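Local coordinates for protein aminotransferase (Psychrobacter arcticus 273-4, PDB 3IF2) that probably transfers amino groups between amino acids and keto acids, with valine and pyruvate a possible pair, using pyridoxal 5'-phosphate as cofactor, at residues A[57-62]-A[69-74]; A[185-190]-A[367-372]; A[349-354]-A[436-441]. All coordinates share one frame; numbering follows the deposited sequence.

Contact 1. Residues A[57-62]-A[69-74]; sequences KALGND and NSSAII
The carboxylate of Asp62 is gripped at both oxygens by Ser71, whose hydroxyl OG donates to OD2 at 2.7 Å. Its other oxygen, Asp62 OD1, receives the backbone N-H of Ser71 over 2.8 Å in a nearly straight bond. Each oxygen offers the syn lone pair, on the side of its fellow, and this two-pronged hold fixes the rotation of the carboxylate. The group reaches the serine because CG of Asp62 lies between the backbone N and the carbonyl carbon (chi1 68°). Were Ser71 exchanged for an alanine, Asp62 OD2 would probably be left without its hydroxyl mate and the carboxylate would be freer to turn.

One residue further on, Ala72 N donates to Leu59 O at 2.9 Å, again almost straight along N-H, although the donor stands above the carbonyl plane. The same oxygen lies 3.4 Å from Ser70 CB. Beside these bonds runs a thin apolar seam, in which the Leu59 CD2 methyl rests 3.7 Å from Ser71 CB and Leu59 CB comes alongside the Ala72 methyl. Leu59 also packs on Ala314 and Ile315 of helix 311-321, while Leu53 and Tyr56 of the second subunit lie against Ser70 and Ala72 at the dimer interface.

Ser70 occupies the N-cap of helix 71-77, so the N-H groups of Ser71 and Ala72 point out of its first turn without acceptors inside the helix. The Asp62 carboxylate and the Leu59 carbonyl in the last turn of helix 46-60 supply them, giving helix 71-77 a capped N-terminus held against the preceding helix across the loop that joins them.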
# COMPACT_ATOMS: atom_id res chain seq x y z
N LYS A 57 6.20 20.04 -13.62
CA LYS A 57 7.22 20.48 -14.56
C LYS A 57 8.47 20.94 -13.80
O LYS A 57 9.58 20.50 -14.13
CB LYS A 57 6.71 21.59 -15.47
CG LYS A 57 5.66 21.16 -16.48
CD LYS A 57 5.10 22.35 -17.22
CE LYS A 57 4.18 21.92 -18.40
NZ LYS A 57 4.89 21.23 -19.55
N ALA A 58 8.27 21.79 -12.78
CA ALA A 58 9.38 22.32 -11.98
C ALA A 58 10.24 21.19 -11.39
O ALA A 58 11.47 21.27 -11.49
CB ALA A 58 8.91 23.27 -10.88
N LEU A 59 9.61 20.15 -10.82
CA LEU A 59 10.35 18.97 -10.30
C LEU A 59 11.17 18.20 -11.35
O LEU A 59 12.12 17.52 -10.98
CB LEU A 59 9.43 17.99 -9.60
CG LEU A 59 8.77 18.44 -8.31
CD1 LEU A 59 7.98 17.24 -7.80
CD2 LEU A 59 9.78 18.93 -7.27
N GLY A 60 10.79 18.27 -12.62
CA GLY A 60 11.54 17.65 -13.71
C GLY A 60 12.53 18.56 -14.43
O GLY A 60 13.35 18.05 -15.20
N ASN A 61 12.47 19.88 -14.18
CA ASN A 61 13.34 20.90 -14.80
C ASN A 61 14.45 21.47 -13.89
O ASN A 61 15.12 22.39 -14.31
CB ASN A 61 12.46 22.05 -15.38
CG ASN A 61 11.61 21.62 -16.61
OD1 ASN A 61 11.90 20.64 -17.27
ND2 ASN A 61 10.56 22.39 -16.92
N ASP A 62 14.65 20.93 -12.67
CA ASP A 62 15.71 21.41 -11.72
C ASP A 62 17.00 20.55 -11.69
O ASP A 62 17.77 20.56 -10.70
CB ASP A 62 15.15 21.64 -10.30
CG ASP A 62 14.73 20.35 -9.57
OD1 ASP A 62 14.85 19.22 -10.12
OD2 ASP A 62 14.25 20.50 -8.42
N ASN A 69 19.55 14.24 -13.16
CA ASN A 69 19.38 14.29 -11.67
C ASN A 69 18.31 15.30 -11.10
O ASN A 69 18.56 15.94 -10.07
CB ASN A 69 20.73 14.57 -10.99
CG ASN A 69 21.24 16.03 -11.22
OD1 ASN A 69 20.89 16.68 -12.21
ND2 ASN A 69 22.02 16.52 -10.29
N SER A 70 17.16 15.43 -11.75
CA SER A 70 16.07 16.28 -11.25
C SER A 70 15.38 15.69 -10.01
O SER A 70 15.52 14.51 -9.72
CB SER A 70 15.03 16.53 -12.34
OG SER A 70 14.56 15.32 -12.89
N SER A 71 14.64 16.53 -9.28
CA SER A 71 13.91 16.10 -8.06
C SER A 71 12.97 14.93 -8.35
O SER A 71 12.90 13.98 -7.58
CB SER A 71 13.11 17.26 -7.43
OG SER A 71 13.97 18.25 -6.90
N ALA A 72 12.26 15.03 -9.47
CA ALA A 72 11.38 13.99 -9.97
C ALA A 72 12.13 12.66 -10.09
O ALA A 72 11.66 11.64 -9.58
CB ALA A 72 10.74 14.39 -11.30
N ILE A 73 13.31 12.67 -10.73
CA ILE A 73 14.13 11.45 -10.86
C ILE A 73 14.61 10.90 -9.50
O ILE A 73 14.53 9.70 -9.26
CB ILE A 73 15.33 11.66 -11.86
CG1 ILE A 73 14.81 11.75 -13.31
CG2 ILE A 73 16.38 10.57 -11.74
CD1 ILE A 73 13.93 10.57 -13.83
N ILE A 74 15.07 11.78 -8.62
CA ILE A 74 15.59 11.36 -7.31
C ILE A 74 14.48 10.69 -6.48
O ILE A 74 14.70 9.65 -5.83
CB ILE A 74 16.29 12.56 -6.56
CG1 ILE A 74 17.59 12.95 -7.31
CG2 ILE A 74 16.63 12.21 -5.12
CD1 ILE A 74 18.20 14.28 -6.86

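Contact 2. Residues A[185-190]-A[367-372]; sequences GFFKYR and FLWLWF
Strands 186-190 and 367-372 run at 108° to each other, with axes 9.1 Å apart, and meet through the side chains of Phe187 and Tyr189 on one and Trp369 and Trp371 on the other. Phe187 and Trp371 make a T-shaped (edge-to-face) pair: the six-membered ring of the indole turns its edge to the phenyl face, planes at 68° and centroids 5.0 Å apart. Trp371 CE3 stands over the centre of that face, and Trp371 CB comes within 3.7 Å of Phe187 CZ. The phenyl group gets there with CG set between the backbone N and the carbonyl carbon (chi1 66°). Its tip, CZ, also reaches Trp369 CD1 at 4.0 Å.

Both strands belong to the mixed sheet of the small domain of a fold type I aminotransferase, where strand 357-360 runs between them; the contact therefore spans a neighbour by side chains on one side of the twisted sheet. Met358 of that strand touches both Phe187 and Trp371.

The polar part lies at Tyr189, where Trp369 NE1 donates to Tyr189 OH at 2.8 Å in a nearly straight bond, the oxygen lying close to the indole plane. The two side chains approach at about a right angle, and Tyr189 CE2 sits 3.7 Å from Trp369 CD1. Tyr189 OH is also hydrogen-bonded to His410 NE2, its strongest polar partner, so two neighbours hold this buried hydroxyl. His410 also meets Trp371 edge-to-face, and Trp371 NE1 bonds to Glu413 OE1. The Trp369 side chain lies about 7 Å from that of Asn217, which binds pyridoxal 5'-phosphate, but about 12 Å from the cofactor itself.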
# COMPACT_ATOMS: atom_id res chain seq x y z
N GLY A 185 -36.31 22.05 6.06
CA GLY A 185 -36.16 20.79 5.34
C GLY A 185 -34.73 20.30 5.46
O GLY A 185 -34.25 19.62 4.55
N PHE A 186 -34.05 20.66 6.56
CA PHE A 186 -32.69 20.23 6.88
C PHE A 186 -32.59 19.66 8.29
O PHE A 186 -33.46 19.88 9.12
CB PHE A 186 -31.66 21.37 6.73
CG PHE A 186 -31.58 21.95 5.35
CD1 PHE A 186 -32.42 23.00 4.97
CD2 PHE A 186 -30.64 21.47 4.43
CE1 PHE A 186 -32.35 23.56 3.67
CE2 PHE A 186 -30.56 22.02 3.12
CZ PHE A 186 -31.41 23.07 2.75
N PHE A 187 -31.51 18.93 8.54
CA PHE A 187 -31.24 18.31 9.84
C PHE A 187 -29.75 18.10 10.09
O PHE A 187 -28.94 18.19 9.17
CB PHE A 187 -32.02 16.99 9.96
CG PHE A 187 -31.57 15.89 9.01
CD1 PHE A 187 -31.93 15.92 7.67
CD2 PHE A 187 -30.85 14.80 9.48
CE1 PHE A 187 -31.55 14.90 6.79
CE2 PHE A 187 -30.47 13.76 8.61
CZ PHE A 187 -30.81 13.82 7.27
N LYS A 188 -29.42 17.86 11.36
CA LYS A 188 -28.05 17.63 11.79
C LYS A 188 -28.03 16.49 12.80
O LYS A 188 -28.75 16.54 13.80
CB LYS A 188 -27.48 18.89 12.46
CG LYS A 188 -25.90 18.90 12.62
CD LYS A 188 -25.41 19.86 13.73
CE LYS A 188 -23.90 20.12 13.74
NZ LYS A 188 -22.99 18.93 13.56
N TYR A 189 -27.21 15.48 12.52
CA TYR A 189 -26.97 14.38 13.45
C TYR A 189 -26.13 14.94 14.60
O TYR A 189 -25.25 15.80 14.36
CB TYR A 189 -26.20 13.23 12.78
CG TYR A 189 -26.94 12.47 11.70
CD1 TYR A 189 -28.14 11.81 11.99
CD2 TYR A 189 -26.42 12.34 10.41
CE1 TYR A 189 -28.82 11.07 11.00
CE2 TYR A 189 -27.10 11.61 9.41
CZ TYR A 189 -28.29 10.97 9.73
OH TYR A 189 -28.95 10.27 8.77
N ARG A 190 -26.41 14.47 15.82
CA ARG A 190 -25.66 14.88 17.03
C ARG A 190 -25.34 13.68 17.94
O ARG A 190 -26.10 12.71 18.01
CB ARG A 190 -26.35 16.05 17.78
CG ARG A 190 -26.11 17.42 17.07
CD ARG A 190 -26.24 18.65 17.99
NE ARG A 190 -27.62 19.06 18.27
CZ ARG A 190 -28.27 20.00 17.59
NH1 ARG A 190 -27.69 20.64 16.58
NH2 ARG A 190 -29.52 20.30 17.93
N PHE A 367 -20.45 15.50 -0.59
CA PHE A 367 -21.70 14.75 -0.74
C PHE A 367 -22.89 15.45 -0.12
O PHE A 367 -22.71 16.23 0.81
CB PHE A 367 -21.62 13.41 0.01
CG PHE A 367 -20.38 12.63 -0.26
CD1 PHE A 367 -20.23 11.90 -1.44
CD2 PHE A 367 -19.34 12.61 0.68
CE1 PHE A 367 -19.06 11.16 -1.70
CE2 PHE A 367 -18.16 11.87 0.43
CZ PHE A 367 -18.02 11.15 -0.76
N LEU A 368 -24.07 15.18 -0.66
CA LEU A 368 -25.35 15.53 -0.01
C LEU A 368 -25.99 14.19 0.49
O LEU A 368 -25.97 13.16 -0.22
CB LEU A 368 -26.30 16.34 -0.91
CG LEU A 368 -25.95 17.83 -1.12
CD1 LEU A 368 -26.85 18.45 -2.15
CD2 LEU A 368 -26.01 18.63 0.16
N TRP A 369 -26.50 14.22 1.71
CA TRP A 369 -27.14 13.07 2.36
C TRP A 369 -28.63 13.38 2.44
O TRP A 369 -29.02 14.28 3.18
CB TRP A 369 -26.51 12.89 3.74
CG TRP A 369 -26.97 11.74 4.58
CD1 TRP A 369 -27.71 11.81 5.73
CD2 TRP A 369 -26.68 10.36 4.38
NE1 TRP A 369 -27.90 10.57 6.24
CE2 TRP A 369 -27.29 9.65 5.43
CE3 TRP A 369 -25.97 9.65 3.40
CZ2 TRP A 369 -27.20 8.27 5.55
CZ3 TRP A 369 -25.89 8.25 3.51
CH2 TRP A 369 -26.51 7.59 4.58
N LEU A 370 -29.41 12.64 1.64
CA LEU A 370 -30.85 12.85 1.48
C LEU A 370 -31.63 11.83 2.29
O LEU A 370 -31.32 10.64 2.21
CB LEU A 370 -31.25 12.71 -0.01
CG LEU A 370 -30.94 13.86 -1.00
CD1 LEU A 370 -29.57 14.44 -0.82
CD2 LEU A 370 -31.12 13.39 -2.44
N TRP A 371 -32.61 12.30 3.08
CA TRP A 371 -33.50 11.46 3.92
C TRP A 371 -34.96 11.58 3.45
O TRP A 371 -35.58 12.63 3.58
CB TRP A 371 -33.34 11.86 5.39
CG TRP A 371 -34.28 11.19 6.39
CD1 TRP A 371 -34.86 9.95 6.29
CD2 TRP A 371 -34.64 11.69 7.68
NE1 TRP A 371 -35.61 9.68 7.41
CE2 TRP A 371 -35.49 10.72 8.29
CE3 TRP A 371 -34.34 12.87 8.39
CZ2 TRP A 371 -36.04 10.90 9.57
CZ3 TRP A 371 -34.90 13.05 9.67
CH2 TRP A 371 -35.75 12.07 10.24
N PHE A 372 -35.48 10.48 2.89
CA PHE A 372 -36.86 10.38 2.43
C PHE A 372 -37.70 9.81 3.58
O PHE A 372 -37.73 8.59 3.76
CB PHE A 372 -36.94 9.45 1.20
CG PHE A 372 -36.02 9.85 0.08
CD1 PHE A 372 -36.28 10.99 -0.67
CD2 PHE A 372 -34.92 9.07 -0.25
CE1 PHE A 372 -35.42 11.37 -1.72
CE2 PHE A 372 -34.07 9.43 -1.29
CZ PHE A 372 -34.32 10.58 -2.03

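Contact 3. Residues A[349-354]-A[436-441]; sequences KQALGD and VVRELY
Arg438 provides the polar link between the two helix ends, its NH1 donating to Ala351 O across 3.2 Å. The bond is bent, with an N-H...O angle of 144°, and the donor stands above the carbonyl plane while the oxygen is tilted from the plane of the guanidinium. Arg438 CD passes 3.5 Å from Ala351 O, and the bend at chi3 (-51°) beyond it turns the guanidinium toward that oxygen. The carbonyl belongs to the last helical residue of 324-351, so the positive guanidinium would probably also be favoured by the partial negative charge of the helix end.

Apolar contact gathers at Leu352, the first residue after the helix to leave helical geometry. Its CD2 methyl does the touching, lying 3.7 Å from Arg438 CG and 3.9 Å from Val437 CG1. Thus the aliphatic part of Arg438 packs against leucine while its charged end goes on to the carbonyl. The leucine and valine side chains meet at about a right angle.

Around these groups, Phe372 of strand 367-372 touches Leu352, Val437 and Tyr441, and the Tyr441 hydroxyl is hydrogen-bonded to Lys373 O. Leu382 of helix 379-388 adds to the apolar surroundings of Val437. The end of the long helix 324-351 and the C-terminal helix 423-441 are thereby joined over the C-terminal end of the inner strand 367-372, an alpha/beta packing consistent with the C-terminal domain of fold type I aminotransferases.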
# COMPACT_ATOMS: atom_id res chain seq x y z
N LYS A 349 -34.76 20.82 -4.22
CA LYS A 349 -35.97 21.54 -3.81
C LYS A 349 -36.95 21.82 -4.96
O LYS A 349 -38.12 21.97 -4.69
CB LYS A 349 -35.65 22.82 -3.01
CG LYS A 349 -35.11 22.49 -1.60
CD LYS A 349 -35.13 23.67 -0.63
CE LYS A 349 -34.90 23.21 0.83
NZ LYS A 349 -35.94 22.28 1.41
N GLN A 350 -36.50 21.87 -6.21
CA GLN A 350 -37.43 22.00 -7.36
C GLN A 350 -38.10 20.66 -7.66
O GLN A 350 -39.27 20.64 -8.02
CB GLN A 350 -36.74 22.48 -8.63
CG GLN A 350 -36.33 23.92 -8.55
CD GLN A 350 -35.34 24.36 -9.64
OE1 GLN A 350 -34.78 23.53 -10.39
NE2 GLN A 350 -35.10 25.66 -9.71
N ALA A 351 -37.34 19.57 -7.55
CA ALA A 351 -37.85 18.20 -7.80
C ALA A 351 -38.81 17.73 -6.68
O ALA A 351 -39.98 17.43 -6.93
CB ALA A 351 -36.67 17.23 -7.95
N LEU A 352 -38.30 17.70 -5.45
CA LEU A 352 -39.02 17.28 -4.25
C LEU A 352 -39.27 18.60 -3.51
O LEU A 352 -39.47 19.60 -4.19
CB LEU A 352 -38.15 16.27 -3.50
CG LEU A 352 -37.69 15.12 -4.44
CD1 LEU A 352 -36.54 14.30 -3.85
CD2 LEU A 352 -38.90 14.24 -4.85
N GLY A 353 -39.28 18.68 -2.17
CA GLY A 353 -39.48 20.02 -1.53
C GLY A 353 -40.91 20.18 -1.07
O GLY A 353 -41.14 20.65 0.05
N ASP A 354 -41.87 19.84 -1.94
CA ASP A 354 -43.26 19.65 -1.52
C ASP A 354 -43.40 18.28 -0.82
O ASP A 354 -44.39 18.06 -0.12
CB ASP A 354 -44.26 19.65 -2.70
CG ASP A 354 -44.49 21.03 -3.30
OD1 ASP A 354 -44.56 22.03 -2.56
OD2 ASP A 354 -44.65 21.06 -4.54
N VAL A 436 -38.79 9.36 -10.00
CA VAL A 436 -38.95 8.05 -9.35
C VAL A 436 -39.54 8.17 -7.93
O VAL A 436 -40.52 7.47 -7.62
CB VAL A 436 -37.62 7.23 -9.35
CG1 VAL A 436 -37.75 5.96 -8.51
CG2 VAL A 436 -37.23 6.89 -10.80
N VAL A 437 -38.99 9.09 -7.13
CA VAL A 437 -39.42 9.30 -5.73
C VAL A 437 -40.82 9.90 -5.61
O VAL A 437 -41.61 9.46 -4.77
CB VAL A 437 -38.39 10.13 -4.91
CG1 VAL A 437 -38.94 10.53 -3.55
CG2 VAL A 437 -37.07 9.34 -4.75
N ARG A 438 -41.13 10.90 -6.43
CA ARG A 438 -42.48 11.49 -6.42
C ARG A 438 -43.53 10.44 -6.76
O ARG A 438 -44.54 10.34 -6.08
CB ARG A 438 -42.60 12.67 -7.38
CG ARG A 438 -41.96 13.99 -6.91
CD ARG A 438 -42.50 15.19 -7.72
NE ARG A 438 -42.43 14.97 -9.17
CZ ARG A 438 -41.36 15.15 -9.95
NH1 ARG A 438 -40.19 15.57 -9.47
NH2 ARG A 438 -41.47 14.88 -11.26
N GLU A 439 -43.24 9.64 -7.79
CA GLU A 439 -44.13 8.55 -8.26
C GLU A 439 -44.40 7.54 -7.13
O GLU A 439 -45.54 7.06 -6.99
CB GLU A 439 -43.52 7.90 -9.53
CG GLU A 439 -44.40 6.95 -10.34
CD GLU A 439 -44.59 5.56 -9.73
OE1 GLU A 439 -43.74 5.09 -8.94
OE2 GLU A 439 -45.60 4.92 -10.06
N LEU A 440 -43.37 7.23 -6.33
CA LEU A 440 -43.48 6.33 -5.16
C LEU A 440 -44.38 6.92 -4.07
O LEU A 440 -45.28 6.23 -3.58
CB LEU A 440 -42.10 5.97 -4.56
CG LEU A 440 -41.22 4.86 -5.18
CD1 LEU A 440 -41.41 4.67 -6.71
CD2 LEU A 440 -39.73 5.11 -4.81
N TYR A 441 -44.13 8.18 -3.70
CA TYR A 441 -44.97 8.85 -2.68
C TYR A 441 -46.43 9.05 -3.12
O TYR A 441 -47.33 8.99 -2.28
CB TYR A 441 -44.39 10.21 -2.25
CG TYR A 441 -43.28 10.15 -1.22
CD1 TYR A 441 -43.57 9.88 0.12
CD2 TYR A 441 -41.94 10.42 -1.56
CE1 TYR A 441 -42.56 9.85 1.10
CE2 TYR A 441 -40.92 10.40 -0.59
CZ TYR A 441 -41.25 10.11 0.73
OH TYR A 441 -40.27 10.10 1.67

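Contact 2 is the buried one, an aromatic cluster inside the small domain and the nearest of the three to the cofactor, whereas contacts 1 and 3 are only partly buried and lie away from the annotated sites. Contacts 2 and 3 are neighbours with centres about 16 Å apart: they touch through the end of strand 367-372 and through Phe186 on Lys349, consistent with both lying in the small domain. Contact 1 lies on the other side of the chain's centre, about 46 Å from contact 2 between centres, at the subunit interface. Its chemistry is mostly helix capping by a carboxylate and a carbonyl, while contact 3 combines a bent arginine-carbonyl bond with a small apolar patch.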